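Local structure of manganese-dependent inorganic pyrophosphatase (Methanocaldococcus jannaschii, 2EB0) at residues 65-68 with 72-75. The protein catalyses the manganese-dependent hydrolysis of diphosphate to two phosphates, as a family II (DHH-type) inorganic pyrophosphatase. Residues are numbered along the deposited sequence; the frame is centred on the assembly and turned at random.
Sequences VDHS and QSFD. With MN (manganese (II) ion), chain F; MN (manganese (II) ion), chain E.
The imidazole ring of His67 is held by its edges. At the NE2 edge, Ser73 OG lies 3.0 Å from His67 NE2 in a nearly straight hydrogen bond (168°) that either group could donate, and Ser73 CB also sits at this edge, in the ring plane. At the ND1 edge, His67 ND1 donates to Val65 O over 3.0 Å; the acceptor lies in the ring plane, but the donor stands above the plane of the Val65 carbonyl. Gln72 O approaches the ring obliquely, 3.8 Å from His67 CD2, while the amide end of the extended Gln72 side chain comes against His67 CB. With CG of His67 between the backbone N and the carbonyl carbon (chi1 76°), the ring turns back far enough for ND1 to meet the carbonyl two residues earlier. Both segments belong to the loop between parallel strands 61-65 and 81-87 of the DHH domain, where several of the metal ligands follow the ends of parallel strands. Asp66, between the two bonded residues Val65 and His67, bridges the metal pair: Asp66 OD1 binds the manganese of chain F at 2.2 Å, and OD2 that of chain E. His7 and Asp11 complete the protein ligands of the chain F ion, Asp13, His88 and Asp147 those of the chain E ion. The side chain of His67 also lies against His7. Replacing this histidine by alanine would probably leave Val65 O and Ser73 OG without their shared partner and break the side-chain link from the residue before Asp66 to Ser73.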
ATOM      1  N   VAL B  65       1.198  -8.929  -8.908  1.00 16.02           N
ATOM      2  CA  VAL B  65       2.444  -8.235  -9.197  1.00 15.96           C
ATOM      3  C   VAL B  65       2.173  -7.215 -10.281  1.00 16.99           C
ATOM      4  O   VAL B  65       1.341  -7.433 -11.158  1.00 17.57           O
ATOM      5  CB  VAL B  65       3.571  -9.165  -9.724  1.00 20.10           C
ATOM      6  CG1 VAL B  65       4.112 -10.025  -8.599  1.00 20.43           C
ATOM      7  CG2 VAL B  65       3.049 -10.025 -10.877  1.00 20.92           C
ATOM      8  N   ASP B  66       2.845  -6.077 -10.178  1.00 15.61           N
ATOM      9  CA  ASP B  66       2.755  -5.046 -11.189  1.00 14.30           C
ATOM     10  C   ASP B  66       1.436  -4.314 -11.336  1.00 14.76           C
ATOM     11  O   ASP B  66       1.194  -3.704 -12.372  1.00 10.50           O
ATOM     12  CB  ASP B  66       3.120  -5.641 -12.542  1.00 16.85           C
ATOM     13  CG  ASP B  66       3.687  -4.617 -13.480  1.00 16.72           C
ATOM     14  OD1 ASP B  66       3.587  -4.824 -14.703  1.00 18.10           O
ATOM     15  OD2 ASP B  66       4.249  -3.615 -12.988  1.00 15.59           O
ATOM     16  N   HIS B  67       0.572  -4.395 -10.331  1.00 21.04           N
ATOM     17  CA  HIS B  67      -0.689  -3.681 -10.394  1.00 21.22           C
ATOM     18  C   HIS B  67      -1.424  -3.719  -9.063  1.00 23.39           C
ATOM     19  O   HIS B  67      -1.255  -4.639  -8.259  1.00 22.56           O
ATOM     20  CB  HIS B  67      -1.580  -4.207 -11.537  1.00 18.22           C
ATOM     21  CG  HIS B  67      -2.246  -5.522 -11.259  1.00 17.98           C
ATOM     22  ND1 HIS B  67      -1.552  -6.707 -11.160  1.00 18.02           N
ATOM     23  CD2 HIS B  67      -3.557  -5.839 -11.109  1.00 17.08           C
ATOM     24  CE1 HIS B  67      -2.404  -7.700 -10.963  1.00 17.65           C
ATOM     25  NE2 HIS B  67      -3.627  -7.200 -10.928  1.00 16.55           N
ATOM     26  N   SER B  68      -2.222  -2.684  -8.838  1.00 26.54           N
ATOM     27  CA  SER B  68      -2.988  -2.539  -7.614  1.00 28.87           C
ATOM     28  C   SER B  68      -4.294  -1.849  -7.986  1.00 29.75           C
ATOM     29  O   SER B  68      -4.758  -0.953  -7.286  1.00 31.17           O
ATOM     30  CB  SER B  68      -2.204  -1.683  -6.619  1.00 30.57           C
ATOM     31  OG  SER B  68      -2.923  -1.509  -5.412  1.00 33.90           O
ATOM     32  N   GLN B  72      -7.881  -3.701 -13.503  1.00 22.78           N
ATOM     33  CA  GLN B  72      -6.744  -4.231 -14.256  1.00 22.43           C
ATOM     34  C   GLN B  72      -6.424  -5.658 -13.804  1.00 22.74           C
ATOM     35  O   GLN B  72      -5.500  -6.292 -14.318  1.00 22.34           O
ATOM     36  CB  GLN B  72      -5.507  -3.354 -14.036  1.00 21.07           C
ATOM     37  CG  GLN B  72      -5.700  -1.891 -14.366  1.00 20.22           C
ATOM     38  CD  GLN B  72      -4.552  -1.026 -13.875  1.00 28.10           C
ATOM     39  OE1 GLN B  72      -4.667   0.200 -13.819  1.00 30.14           O
ATOM     40  NE2 GLN B  72      -3.435  -1.658 -13.515  1.00 29.06           N
ATOM     41  N   SER B  73      -7.198  -6.154 -12.843  1.00 20.06           N
ATOM     42  CA  SER B  73      -6.994  -7.484 -12.283  1.00 21.29           C
ATOM     43  C   SER B  73      -8.207  -8.367 -12.577  1.00 22.46           C
ATOM     44  O   SER B  73      -9.014  -8.034 -13.447  1.00 21.95           O
ATOM     45  CB  SER B  73      -6.775  -7.356 -10.770  1.00 23.19           C
ATOM     46  OG  SER B  73      -6.193  -8.523 -10.213  1.00 24.95           O
ATOM     47  N   PHE B  74      -8.332  -9.487 -11.864  1.00 23.37           N
ATOM     48  CA  PHE B  74      -9.464 -10.399 -12.058  1.00 26.69           C
ATOM     49  C   PHE B  74     -10.767  -9.646 -11.853  1.00 27.42           C
ATOM     50  O   PHE B  74     -10.863  -8.798 -10.967  1.00 27.08           O
ATOM     51  CB  PHE B  74      -9.468 -11.544 -11.034  1.00 27.05           C
ATOM     52  CG  PHE B  74      -8.258 -12.423 -11.068  1.00 27.06           C
ATOM     53  CD1 PHE B  74      -7.103 -12.066 -10.379  1.00 25.91           C
ATOM     54  CD2 PHE B  74      -8.297 -13.645 -11.726  1.00 26.56           C
ATOM     55  CE1 PHE B  74      -6.007 -12.919 -10.338  1.00 26.76           C
ATOM     56  CE2 PHE B  74      -7.203 -14.509 -11.693  1.00 28.32           C
ATOM     57  CZ  PHE B  74      -6.056 -14.147 -10.995  1.00 27.72           C
ATOM     58  N   ASP B  75     -11.778  -9.977 -12.649  1.00 33.89           N
ATOM     59  CA  ASP B  75     -13.084  -9.335 -12.519  1.00 36.15           C
ATOM     60  C   ASP B  75     -13.686  -9.744 -11.180  1.00 35.26           C
ATOM     61  O   ASP B  75     -14.477  -9.015 -10.591  1.00 36.36           O
ATOM     62  CB  ASP B  75     -14.013  -9.782 -13.647  1.00 66.92           C
ATOM     63  CG  ASP B  75     -13.431  -9.520 -15.017  1.00 70.27           C
ATOM     64  OD1 ASP B  75     -13.164  -8.343 -15.336  1.00 73.22           O
ATOM     65  OD2 ASP B  75     -13.242 -10.492 -15.775  1.00 73.39           O
TER
HETATM   66 MN    MN F 504       2.983  -3.453 -16.251  1.00 34.39          MN
HETATM   67 MN    MN E 503       5.686  -2.545 -14.418  1.00 34.64          MN